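PDB 4IUS: GCN5-related N-acetyltransferase from Kribbella flavida, which probably transfers an acyl group, most likely acetyl from acetyl-coenzyme A, to an acceptor amine, as other GNAT-family enzymes do. Local coordinates for residues P105-E110 with A223-G228; G5-I10 with E80-A85; L114-F119 with A206-T211. The protein carries 1 engineered substitution. All blocks are in the same frame, centred on the assembly; numbering follows the deposited sequence. Where two conformers were deposited one is given.

Interaction 1. Residues P105-E110 with A223-G228; sequences PLLAVE and AWLTPG. With EDO (1,2-ethanediol), chain E.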
ATOM      1  N   PRO A 105       8.873   6.829   1.463  1.00  9.10           N
ATOM      2  CA  PRO A 105       8.481   7.664   0.353  1.00  9.09           C
ATOM      3  C   PRO A 105       7.358   7.029  -0.437  1.00  9.09           C
ATOM      4  O   PRO A 105       7.345   5.800  -0.617  1.00 10.52           O
ATOM      5  CB  PRO A 105       9.779   7.771  -0.458  1.00 11.56           C
ATOM      6  CG  PRO A 105      10.450   6.453  -0.188  1.00 11.85           C
ATOM      7  CD  PRO A 105      10.113   6.127   1.231  1.00 11.13           C
ATOM      8  N   LEU A 106       6.489   7.860  -0.979  1.00  8.64           N
ATOM      9  CA  LEU A 106       5.478   7.412  -1.905  1.00  8.86           C
ATOM     10  C   LEU A 106       5.901   7.871  -3.294  1.00  7.93           C
ATOM     11  O   LEU A 106       6.049   9.069  -3.550  1.00 10.27           O
ATOM     12  CB  LEU A 106       4.094   7.967  -1.580  1.00 11.73           C
ATOM     13  CG  LEU A 106       3.515   7.613  -0.223  1.00 14.44           C
ATOM     14  CD1 LEU A 106       2.021   7.948  -0.263  1.00 18.56           C
ATOM     15  CD2 LEU A 106       3.755   6.138   0.127  1.00 16.33           C
ATOM     16  N   LEU A 107       6.122   6.894  -4.160  1.00  7.42           N
ATOM     17  CA  LEU A 107       6.522   7.101  -5.539  1.00  8.20           C
ATOM     18  C   LEU A 107       5.302   6.905  -6.422  1.00  8.43           C
ATOM     19  O   LEU A 107       4.448   6.078  -6.124  1.00 10.74           O
ATOM     20  CB  LEU A 107       7.592   6.123  -5.970  1.00  9.85           C
ATOM     21  CG  LEU A 107       8.853   5.936  -5.073  1.00 11.72           C
ATOM     22  CD1 LEU A 107       9.869   4.982  -5.730  1.00 14.86           C
ATOM     23  CD2 LEU A 107       9.484   7.199  -4.591  1.00 13.03           C
ATOM     24  N   ALA A 108       5.161   7.699  -7.465  1.00  8.43           N
ATOM     25  CA  ALA A 108       3.970   7.629  -8.302  1.00  7.94           C
ATOM     26  C   ALA A 108       4.298   7.747  -9.782  1.00  8.19           C
ATOM     27  O   ALA A 108       5.326   8.317 -10.146  1.00  9.32           O
ATOM     28  CB  ALA A 108       2.891   8.647  -7.893  1.00 10.95           C
ATOM     29  N   VAL A 109       3.387   7.264 -10.613  1.00  8.54           N
ATOM     30  CA  VAL A 109       3.560   7.343 -12.058  1.00  9.44           C
ATOM     31  C   VAL A 109       2.160   7.399 -12.702  1.00  9.70           C
ATOM     32  O   VAL A 109       1.164   6.858 -12.190  1.00  9.67           O
ATOM     33  CB  VAL A 109       4.369   6.134 -12.626  1.00  9.55           C
ATOM     34  CG1 VAL A 109       3.559   4.810 -12.570  1.00 10.83           C
ATOM     35  CG2 VAL A 109       4.843   6.423 -14.057  1.00 11.57           C
ATOM     36  N   GLU A 110       2.094   8.073 -13.844  1.00 11.97           N
ATOM     37  CA  GLU A 110       0.864   8.190 -14.643  1.00 11.75           C
ATOM     38  C   GLU A 110       1.075   7.433 -15.971  1.00 13.12           C
ATOM     39  O   GLU A 110       2.222   7.170 -16.353  1.00 14.21           O
ATOM     40  CB  GLU A 110       0.553   9.640 -14.942  1.00 15.76           C
ATOM     41  CG  GLU A 110       0.112  10.388 -13.696  1.00 19.56           C
ATOM     42  CD  GLU A 110      -0.388  11.798 -13.973  1.00 28.32           C
ATOM     43  OE1 GLU A 110       0.276  12.543 -14.731  1.00 34.90           O
ATOM     44  OE2 GLU A 110      -1.445  12.178 -13.413  1.00 33.52           O
ATOM     45  N   ALA A 223      -0.790   5.425 -10.378  1.00  8.06           N
ATOM     46  CA  ALA A 223      -0.300   4.300  -9.587  1.00  7.91           C
ATOM     47  C   ALA A 223       0.733   4.825  -8.631  1.00  8.84           C
ATOM     48  O   ALA A 223       1.531   5.671  -9.004  1.00  9.63           O
ATOM     49  CB  ALA A 223       0.310   3.209 -10.472  1.00  9.50           C
ATOM     50  N   TRP A 224       0.729   4.321  -7.393  1.00  8.08           N
ATOM     51  CA  TRP A 224       1.732   4.669  -6.426  1.00  7.59           C
ATOM     52  C   TRP A 224       2.222   3.440  -5.722  1.00  7.42           C
ATOM     53  O   TRP A 224       1.553   2.409  -5.690  1.00  8.62           O
ATOM     54  CB  TRP A 224       1.256   5.722  -5.429  1.00  8.26           C
ATOM     55  CG  TRP A 224       0.184   5.262  -4.513  1.00  8.97           C
ATOM     56  CD1 TRP A 224      -1.185   5.246  -4.744  1.00 10.09           C
ATOM     57  CD2 TRP A 224       0.355   4.655  -3.215  1.00  8.85           C
ATOM     58  NE1 TRP A 224      -1.850   4.706  -3.668  1.00 11.14           N
ATOM     59  CE2 TRP A 224      -0.970   4.354  -2.712  1.00 10.13           C
ATOM     60  CE3 TRP A 224       1.470   4.344  -2.419  1.00 10.40           C
ATOM     61  CZ2 TRP A 224      -1.169   3.778  -1.456  1.00 12.19           C
ATOM     62  CZ3 TRP A 224       1.246   3.740  -1.169  1.00 12.06           C
ATOM     63  CH2 TRP A 224      -0.025   3.466  -0.707  1.00 12.83           C
ATOM     64  N   LEU A 225       3.424   3.533  -5.185  1.00  8.37           N
ATOM     65  CA  LEU A 225       4.015   2.484  -4.357  1.00  9.00           C
ATOM     66  C   LEU A 225       4.963   3.061  -3.346  1.00  9.42           C
ATOM     67  O   LEU A 225       5.375   4.212  -3.447  1.00 10.12           O
ATOM     68  CB  LEU A 225       4.722   1.439  -5.184  1.00 11.87           C
ATOM     69  CG  LEU A 225       5.875   1.858  -6.068  1.00 11.30           C
ATOM     70  CD1 LEU A 225       7.189   1.970  -5.253  1.00 14.10           C
ATOM     71  CD2 LEU A 225       6.046   0.902  -7.254  1.00 14.71           C
ATOM     72  N   THR A 226       5.224   2.270  -2.312  1.00 11.00           N
ATOM     73  CA  THR A 226       6.299   2.565  -1.421  0.60 12.69           C
ATOM     74  C   THR A 226       7.362   1.466  -1.547  1.00 13.03           C
ATOM     75  O   THR A 226       7.031   0.303  -1.661  1.00 15.05           O
ATOM     76  CB  THR A 226       5.797   2.795   0.002  0.60 14.30           C
ATOM     77  OG1 THR A 226       6.886   3.330   0.729  0.60 16.67           O
ATOM     78  CG2 THR A 226       5.335   1.522   0.677  0.60 15.24           C
ATOM     79  N   PRO A 227       8.649   1.836  -1.629  1.00 15.64           N
ATOM     80  CA  PRO A 227       9.723   0.902  -1.966  1.00 19.30           C
ATOM     81  C   PRO A 227      10.331   0.211  -0.781  1.00 28.64           C
ATOM     82  O   PRO A 227      10.099   0.620   0.344  1.00 27.81           O
ATOM     83  CB  PRO A 227      10.810   1.835  -2.561  1.00 23.01           C
ATOM     84  CG  PRO A 227      10.622   3.102  -1.854  1.00 22.76           C
ATOM     85  CD  PRO A 227       9.138   3.223  -1.634  1.00 18.23           C
ATOM     86  N   GLY A 228      11.127  -0.820  -1.078  1.00 26.11           N
ATOM     87  CA  GLY A 228      12.095  -1.407  -0.145  1.00 28.19           C
ATOM     88  C   GLY A 228      11.535  -2.530   0.707  1.00 28.90           C
ATOM     89  O   GLY A 228      12.260  -3.150   1.490  1.00 31.38           O
TER
HETATM   90  C1  EDO E 504      -5.246   2.500  -3.581  0.50 22.60           C
HETATM   91  O1  EDO E 504      -4.613   3.605  -2.911  0.50 23.23           O
HETATM   92  C2  EDO E 504      -6.708   2.854  -3.830  0.50 16.93           C
HETATM   93  O2  EDO E 504      -7.559   2.312  -2.798  0.50 18.73           O
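Leu107 and Leu225, and Val109 and Ala223, form the antiparallel hydrogen-bonded pairs that join strands 105-109 and 223-225; between them, Ala108 and Trp224 make a non-hydrogen-bonded pair. Leu107 N donates to Leu225 O (2.9 Å, 166° at the hydrogen) and Leu225 N returns a bond to Leu107 O, while Val109 and Ala223 exchange two more. In the non-hydrogen-bonded pair the backbones draw close, and Trp224 CA lies 3.1 Å from Leu107 O in a CA-H...O contact. Past the end of strand 223-225, in the conformer given, Thr226 OG1 donates to Pro105 O (2.9 Å) from above the carbonyl plane; a second conformer makes this bond less certain.

Apolar contacts divide between the two faces. Beside Ala108, Trp224 CG sits between its backbone N and carbonyl carbon (chi1 67°), which lays the indole alongside Leu106. Leu106 CD2 reaches Trp224 CZ3 at 3.7 Å, and Leu106 CD1 stands over one ring face near the rim. At the ring edge, Trp224 NE1 donates to O1 of an ethanediol (3.1 Å), probably from the crystallisation liquor. On the other face, Leu107 CD1 meets Leu225 CD1 at 4.1 Å. Pro105 CG touches Pro227 CG at 3.7 Å.

Strand 242-251 flanks 99-109, and strand 185-193 runs parallel to 222-225. Lying between 222-225 and 242-251, strand 99-109 appears to take the place that the last strand fills in a canonical GNAT fold.

Interaction 2. Residues G5-I10 with E80-A85; sequences GIAARI and ELVEEA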
ATOM      1  N   GLY A   5      -4.133  18.441  -4.459  1.00 23.64           N
ATOM      2  CA  GLY A   5      -2.836  17.891  -4.709  1.00 19.13           C
ATOM      3  C   GLY A   5      -2.789  16.376  -4.725  1.00 15.06           C
ATOM      4  O   GLY A   5      -3.667  15.680  -4.245  1.00 14.21           O
ATOM      5  N   ILE A   6      -1.689  15.866  -5.237  1.00 12.30           N
ATOM      6  CA  ILE A   6      -1.506  14.428  -5.396  1.00 11.21           C
ATOM      7  C   ILE A   6      -1.493  13.721  -4.026  1.00 10.56           C
ATOM      8  O   ILE A   6      -2.009  12.609  -3.892  1.00 10.59           O
ATOM      9  CB  ILE A   6      -0.250  14.106  -6.242  1.00 12.05           C
ATOM     10  CG1 ILE A   6      -0.222  12.623  -6.616  1.00 13.61           C
ATOM     11  CG2 ILE A   6       1.062  14.508  -5.519  1.00 14.01           C
ATOM     12  CD1 ILE A   6       0.875  12.282  -7.607  1.00 16.90           C
ATOM     13  N   ALA A   7      -0.883  14.314  -2.987  1.00 10.85           N
ATOM     14  CA  ALA A   7      -0.825  13.658  -1.675  1.00  9.72           C
ATOM     15  C   ALA A   7      -2.241  13.417  -1.130  1.00 10.25           C
ATOM     16  O   ALA A   7      -2.580  12.334  -0.648  1.00 10.01           O
ATOM     17  CB  ALA A   7       0.025  14.467  -0.704  1.00 12.80           C
ATOM     18  N   ALA A   8      -3.057  14.454  -1.170  1.00 10.33           N
ATOM     19  CA  ALA A   8      -4.442  14.344  -0.738  1.00 10.12           C
ATOM     20  C   ALA A   8      -5.232  13.363  -1.596  1.00  9.85           C
ATOM     21  O   ALA A   8      -6.055  12.618  -1.057  1.00 10.50           O
ATOM     22  CB  ALA A   8      -5.136  15.718  -0.696  1.00 13.13           C
ATOM     23  N   ARG A   9      -4.988  13.352  -2.919  1.00 10.25           N
ATOM     24  CA  ARG A   9      -5.682  12.406  -3.787  1.00 10.43           C
ATOM     25  C   ARG A   9      -5.351  10.970  -3.369  1.00  9.24           C
ATOM     26  O   ARG A   9      -6.247  10.120  -3.291  1.00 10.68           O
ATOM     27  CB  ARG A   9      -5.290  12.667  -5.215  1.00 10.93           C
ATOM     28  CG  ARG A   9      -6.032  11.758  -6.165  1.00 12.38           C
ATOM     29  CD  ARG A   9      -5.673  11.989  -7.605  1.00 14.60           C
ATOM     30  NE  ARG A   9      -6.319  10.982  -8.434  1.00 14.76           N
ATOM     31  CZ  ARG A   9      -5.942  10.705  -9.668  1.00 15.10           C
ATOM     32  NH1 ARG A   9      -4.920  11.337 -10.236  1.00 16.41           N
ATOM     33  NH2 ARG A   9      -6.542   9.724 -10.309  1.00 15.66           N
ATOM     34  N   ILE A  10      -4.077  10.688  -3.108  1.00  8.86           N
ATOM     35  CA  ILE A  10      -3.650   9.360  -2.734  1.00  8.72           C
ATOM     36  C   ILE A  10      -4.228   8.979  -1.377  1.00  8.56           C
ATOM     37  O   ILE A  10      -4.802   7.885  -1.206  1.00 10.00           O
ATOM     38  CB  ILE A  10      -2.130   9.240  -2.715  1.00  9.57           C
ATOM     39  CG1 ILE A  10      -1.616   9.281  -4.181  1.00 12.31           C
ATOM     40  CG2 ILE A  10      -1.676   7.971  -2.003  1.00 11.48           C
ATOM     41  CD1 ILE A  10      -0.102   9.388  -4.290  1.00 14.03           C
ATOM     42  N   GLU A  80      -1.503   5.282   9.662  1.00  9.02           N
ATOM     43  CA  GLU A  80      -0.767   5.610   8.440  0.70  9.51           C
ATOM     44  C   GLU A  80      -1.309   6.927   7.909  1.00  9.39           C
ATOM     45  O   GLU A  80      -2.505   7.042   7.680  1.00 12.70           O
ATOM     46  CB  GLU A  80      -0.901   4.532   7.377  0.70 11.58           C
ATOM     47  CG  GLU A  80      -0.228   3.204   7.695  0.70 13.92           C
ATOM     48  CD  GLU A  80      -0.121   2.299   6.442  0.70 20.58           C
ATOM     49  OE1 GLU A  80      -0.592   2.697   5.339  0.70 25.41           O
ATOM     50  OE2 GLU A  80       0.459   1.210   6.572  0.70 28.72           O
ATOM     51  N   LEU A  81      -0.425   7.889   7.722  1.00  8.84           N
ATOM     52  CA  LEU A  81      -0.742   9.202   7.212  1.00  9.06           C
ATOM     53  C   LEU A  81       0.083   9.492   5.971  1.00  9.36           C
ATOM     54  O   LEU A  81       1.091   8.848   5.695  1.00 10.13           O
ATOM     55  CB  LEU A  81      -0.501  10.288   8.254  1.00 10.33           C
ATOM     56  CG  LEU A  81      -1.232  10.127   9.590  1.00 11.26           C
ATOM     57  CD1 LEU A  81      -0.785  11.208  10.566  1.00 14.28           C
ATOM     58  CD2 LEU A  81      -2.724  10.147   9.369  1.00 14.17           C
ATOM     59  N   VAL A  82      -0.323  10.508   5.241  1.00  9.52           N
ATOM     60  CA  VAL A  82       0.483  11.096   4.174  1.00  9.22           C
ATOM     61  C   VAL A  82       0.763  12.520   4.641  1.00  9.18           C
ATOM     62  O   VAL A  82      -0.171  13.303   4.808  1.00  9.71           O
ATOM     63  CB  VAL A  82      -0.234  11.044   2.804  1.00  9.22           C
ATOM     64  CG1 VAL A  82       0.693  11.683   1.748  1.00 12.52           C
ATOM     65  CG2 VAL A  82      -0.605   9.617   2.430  1.00 11.11           C
ATOM     66  N   GLU A  83       2.016  12.845   4.907  1.00  9.39           N
ATOM     67  CA  GLU A  83       2.326  14.114   5.564  1.00  9.83           C
ATOM     68  C   GLU A  83       1.754  15.311   4.822  1.00 10.46           C
ATOM     69  O   GLU A  83       1.228  16.226   5.426  1.00 12.54           O
ATOM     70  CB  GLU A  83       3.845  14.250   5.745  1.00 11.15           C
ATOM     71  CG  GLU A  83       4.295  15.574   6.332  1.00 13.77           C
ATOM     72  CD  GLU A  83       3.808  15.830   7.764  1.00 13.86           C
ATOM     73  OE1 GLU A  83       3.615  14.863   8.539  1.00 16.15           O
ATOM     74  OE2 GLU A  83       3.605  17.037   8.097  1.00 15.82           O
ATOM     75  N   GLU A  84       1.905  15.333   3.497  1.00  9.79           N
ATOM     76  CA  GLU A  84       1.495  16.483   2.716  1.00 10.02           C
ATOM     77  C   GLU A  84      -0.010  16.621   2.608  1.00 10.52           C
ATOM     78  O   GLU A  84      -0.526  17.667   2.317  1.00 12.54           O
ATOM     79  CB  GLU A  84       2.146  16.457   1.333  1.00 10.95           C
ATOM     80  CG  GLU A  84       3.678  16.484   1.332  1.00 13.05           C
ATOM     81  CD  GLU A  84       4.362  15.116   1.455  1.00 12.05           C
ATOM     82  OE1 GLU A  84       3.661  14.096   1.672  1.00 11.07           O
ATOM     83  OE2 GLU A  84       5.638  15.080   1.399  1.00 15.20           O
ATOM     84  N   ALA A  85      -0.732  15.535   2.857  1.00 10.22           N
ATOM     85  CA  ALA A  85      -2.198  15.546   2.858  1.00 10.59           C
ATOM     86  C   ALA A  85      -2.732  16.176   4.169  1.00 10.02           C
ATOM     87  O   ALA A  85      -3.799  16.754   4.175  1.00 11.74           O
ATOM     88  CB  ALA A  85      -2.767  14.134   2.732  1.00 12.77           C
TER
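Ala7 CB fits into the angle formed by Glu84 CB at 3.6 Å and Val82 CG1 at 3.8 Å. The valine branch gets there because CG1 is anti to the backbone N (chi1 -180°), pointing at the first turn of helix 6-19, which has Gly5 at its N-cap position. A second small residue completes the tight part: Ala85 CB rests on the helix backbone, 3.8 Å from Ala7 O and 3.9 Å from Ala8 CA. With methyls on both sides, the backbones come close, and the CA atoms of Ala8 and Ala85 are 4.4 Å apart. No hydrogen bond crosses, so the junction rests on van der Waals contact alone. After Val82 the chain turns back through helical backbone angles, with a weak bond from Ala85 N to Val82 O, which brings Glu84 and Ala85 to the helix.

The solvent side is looser. Glu84 is exposed and offers the helix mainly its CB; its chain bends at chi2 (86°), and the carboxylate bonds through OE2 to Thr246 OG1 instead.

Helix 6-19 lies across one face of the mixed sheet, Ile6 and Ile10 resting on Leu222 of strand 222-225. Val82, at the end of edge strand 78-82, also touches Ala11 of that helix and Ala245 of neighbouring strand 242-251.

Interaction 3. Residues L114-F119 with A206-T211; sequences LLVPEF and ATAYAT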
ATOM      1  N   LEU A 114       4.917   5.768 -17.811  1.00 13.59           N
ATOM      2  CA  LEU A 114       5.379   4.430 -17.460  1.00 12.77           C
ATOM      3  C   LEU A 114       6.273   3.870 -18.581  1.00 13.14           C
ATOM      4  O   LEU A 114       5.967   4.002 -19.776  1.00 16.20           O
ATOM      5  CB  LEU A 114       4.201   3.484 -17.284  1.00 13.32           C
ATOM      6  CG  LEU A 114       4.549   2.022 -16.928  1.00 13.07           C
ATOM      7  CD1 LEU A 114       5.231   1.918 -15.568  1.00 13.78           C
ATOM      8  CD2 LEU A 114       3.270   1.206 -17.023  1.00 13.33           C
ATOM      9  N   LEU A 115       7.380   3.249 -18.176  1.00 13.60           N
ATOM     10  CA  LEU A 115       8.332   2.578 -19.070  1.00 15.67           C
ATOM     11  C   LEU A 115       8.406   1.122 -18.636  1.00 16.91           C
ATOM     12  O   LEU A 115       8.666   0.839 -17.462  1.00 17.93           O
ATOM     13  CB  LEU A 115       9.730   3.245 -19.010  1.00 19.08           C
ATOM     14  CG  LEU A 115       9.798   4.772 -19.260  1.00 28.44           C
ATOM     15  CD1 LEU A 115      11.130   5.438 -18.862  1.00 34.86           C
ATOM     16  CD2 LEU A 115       9.488   5.073 -20.721  1.00 37.01           C
ATOM     17  N   VAL A 116       8.041   0.198 -19.530  1.00 14.93           N
ATOM     18  CA  VAL A 116       8.234  -1.217 -19.279  1.00 14.33           C
ATOM     19  C   VAL A 116       9.558  -1.601 -19.934  1.00 14.53           C
ATOM     20  O   VAL A 116       9.672  -1.504 -21.161  1.00 17.13           O
ATOM     21  CB  VAL A 116       7.064  -2.082 -19.788  1.00 14.49           C
ATOM     22  CG1 VAL A 116       7.337  -3.550 -19.484  1.00 14.94           C
ATOM     23  CG2 VAL A 116       5.734  -1.618 -19.177  1.00 17.05           C
ATOM     24  N   PRO A 117      10.545  -2.072 -19.151  1.00 12.47           N
ATOM     25  CA  PRO A 117      11.817  -2.451 -19.727  1.00 13.81           C
ATOM     26  C   PRO A 117      11.724  -3.614 -20.698  1.00 13.89           C
ATOM     27  O   PRO A 117      10.761  -4.376 -20.676  1.00 12.19           O
ATOM     28  CB  PRO A 117      12.652  -2.875 -18.515  1.00 16.10           C
ATOM     29  CG  PRO A 117      11.980  -2.240 -17.334  1.00 15.33           C
ATOM     30  CD  PRO A 117      10.533  -2.263 -17.681  1.00 13.20           C
ATOM     31  N   GLU A 118      12.737  -3.775 -21.521  1.00 13.82           N
ATOM     32  CA  GLU A 118      12.839  -4.965 -22.353  1.00 13.34           C
ATOM     33  C   GLU A 118      12.999  -6.192 -21.472  1.00 12.33           C
ATOM     34  O   GLU A 118      13.712  -6.164 -20.469  1.00 15.86           O
ATOM     35  CB  GLU A 118      14.059  -4.805 -23.282  1.00 19.36           C
ATOM     36  CG  GLU A 118      14.392  -6.011 -24.147  1.00 20.12           C
ATOM     37  CD  GLU A 118      15.508  -5.800 -25.159  1.00 30.01           C
ATOM     38  OE1 GLU A 118      16.124  -4.711 -25.180  1.00 40.78           O
ATOM     39  OE2 GLU A 118      15.742  -6.753 -25.951  1.00 41.94           O
ATOM     40  N   PHE A 119      12.355  -7.284 -21.874  1.00 10.95           N
ATOM     41  CA  PHE A 119      12.445  -8.541 -21.143  1.00 11.99           C
ATOM     42  C   PHE A 119      13.655  -9.344 -21.649  1.00 12.78           C
ATOM     43  O   PHE A 119      13.814  -9.487 -22.874  1.00 16.59           O
ATOM     44  CB  PHE A 119      11.171  -9.363 -21.356  1.00 12.37           C
ATOM     45  CG  PHE A 119      10.001  -8.954 -20.482  1.00 10.85           C
ATOM     46  CD1 PHE A 119       9.650  -7.636 -20.267  1.00 11.69           C
ATOM     47  CD2 PHE A 119       9.329  -9.924 -19.800  1.00 10.62           C
ATOM     48  CE1 PHE A 119       8.581  -7.338 -19.447  1.00 12.14           C
ATOM     49  CE2 PHE A 119       8.281  -9.624 -18.959  1.00 11.81           C
ATOM     50  CZ  PHE A 119       7.908  -8.342 -18.794  1.00 10.35           C
ATOM     51  N   ALA A 206       8.216  -7.029 -12.992  1.00  8.22           N
ATOM     52  CA  ALA A 206       6.932  -7.344 -12.386  1.00  8.34           C
ATOM     53  C   ALA A 206       6.170  -6.066 -12.037  1.00  7.24           C
ATOM     54  O   ALA A 206       4.982  -5.904 -12.302  1.00  7.70           O
ATOM     55  CB  ALA A 206       7.111  -8.243 -11.168  1.00  9.26           C
ATOM     56  N   THR A 207       6.901  -5.148 -11.408  1.00  8.57           N
ATOM     57  CA  THR A 207       6.322  -3.851 -11.015  1.00  8.50           C
ATOM     58  C   THR A 207       5.797  -3.116 -12.234  1.00  7.86           C
ATOM     59  O   THR A 207       4.669  -2.620 -12.241  1.00  9.07           O
ATOM     60  CB  THR A 207       7.359  -2.981 -10.298  1.00  9.68           C
ATOM     61  OG1 THR A 207       7.850  -3.671  -9.141  1.00 11.12           O
ATOM     62  CG2 THR A 207       6.766  -1.661  -9.854  1.00 11.09           C
ATOM     63  N   ALA A 208       6.590  -3.065 -13.296  1.00  8.90           N
ATOM     64  CA  ALA A 208       6.227  -2.349 -14.513  1.00 10.01           C
ATOM     65  C   ALA A 208       5.006  -2.966 -15.169  1.00  9.12           C
ATOM     66  O   ALA A 208       4.082  -2.283 -15.581  1.00  9.57           O
ATOM     67  CB  ALA A 208       7.426  -2.286 -15.462  1.00 11.37           C
ATOM     68  N   TYR A 209       4.993  -4.299 -15.256  1.00  8.67           N
ATOM     69  CA  TYR A 209       3.902  -4.995 -15.926  1.00  9.07           C
ATOM     70  C   TYR A 209       2.617  -4.935 -15.126  1.00  8.43           C
ATOM     71  O   TYR A 209       1.553  -4.737 -15.689  1.00  8.87           O
ATOM     72  CB  TYR A 209       4.313  -6.466 -16.236  1.00  9.41           C
ATOM     73  CG  TYR A 209       3.332  -7.187 -17.113  1.00  9.85           C
ATOM     74  CD1 TYR A 209       3.180  -6.844 -18.455  1.00 10.40           C
ATOM     75  CD2 TYR A 209       2.576  -8.241 -16.611  1.00 11.27           C
ATOM     76  CE1 TYR A 209       2.257  -7.505 -19.220  1.00 12.22           C
ATOM     77  CE2 TYR A 209       1.656  -8.896 -17.402  1.00 12.49           C
ATOM     78  CZ  TYR A 209       1.500  -8.502 -18.716  1.00 12.95           C
ATOM     79  OH  TYR A 209       0.582  -9.178 -19.531  1.00 17.47           O
ATOM     80  N   ALA A 210       2.710  -5.017 -13.797  1.00  8.76           N
ATOM     81  CA  ALA A 210       1.537  -4.849 -12.938  1.00  8.50           C
ATOM     82  C   ALA A 210       0.953  -3.418 -13.086  1.00  8.21           C
ATOM     83  O   ALA A 210      -0.258  -3.233 -13.220  1.00  8.99           O
ATOM     84  CB  ALA A 210       1.834  -5.114 -11.474  1.00  8.78           C
ATOM     85  N   THR A 211       1.849  -2.422 -13.098  1.00  9.14           N
ATOM     86  CA  THR A 211       1.414  -1.041 -13.270  1.00  9.02           C
ATOM     87  C   THR A 211       0.697  -0.900 -14.624  1.00  9.50           C
ATOM     88  O   THR A 211      -0.368  -0.286 -14.732  1.00  9.82           O
ATOM     89  CB  THR A 211       2.583  -0.050 -13.171  1.00  9.42           C
ATOM     90  OG1 THR A 211       3.269  -0.256 -11.949  1.00  9.95           O
ATOM     91  CG2 THR A 211       2.067   1.384 -13.193  1.00 10.56           C
TER
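Helix 202-216, entered from the Arg-Arg-Gln-Gly-Leu-Gly sequence of the GNAT family, is covered along one side by the loop 114-119, with Leu114 against Thr211 and Val116 and Pro117 against Ala208. A chi1 of 179° swings the Leu114 branch away from the backbone N and out to the helix; CD1 and CD2 each lie 4.0 Å from Thr211 CG2, so the forked end of the leucine meets that methyl with both branches from one side. CD2 also comes 3.9 Å from Ala208 O.

One turn earlier, Ala208 CB fills the centre of the contact. Pro117 CD touches it at 3.8 Å and Val116 CG2 at 4.1 Å. Leu115 turns its side chain away from the helix but leaves its carbonyl O 3.9 Å from Ala208 CB. That oxygen is buried without a polar partner in the model, although Leu115 has a backbone bond with Leu239.

Thr211 OG1 folds back on its own helix and donates to Thr207 O (2.8 Å) from above the carbonyl plane, opposite the face reached by Thr211 N; the hydroxyl is also hydrogen-bonded to Tyr241 OH. An alanine in place of Thr211 is likely to leave Tyr241 OH without this mate and open a gap beneath the Leu114 methyls where CG2 had been.

The helix also packs on the sheet: Thr207 reaches Val188 of strand 185-193, and Thr211, at the border between loop and sheet, touches it too. A helix crossing the sheet from strand 185-193 to the parallel strand 222-225 is the beta-alpha-beta unit of GNAT enzymes, whose loop before the helix commonly binds the coenzyme A pyrophosphate.

Overall arrangement
Interaction 1 lies in the mixed eight-stranded sheet, and the helices of the other two cover its two faces, interaction 2 also including the sheet's edge strand 78-82. Helix 6-19 of interaction 2 covers the Trp224 side, where Ile10 CG2 packs on Trp224 NE1 at 3.7 Å; helix 202-216 of interaction 3 covers the other, where Thr211 CG2 meets Ala223 CB at 3.7 Å. The centres of interactions 1 and 2 are about 12 Å apart, and those of 1 and 3 about 14 Å. Interactions 2 and 3, with centres about 25 Å apart, do not touch. Along the chain, interaction 2 closes first; interaction 3 is nested within the loop closed by interaction 1. The N-terminal part of the chain is thereby built into the acetyltransferase sheet.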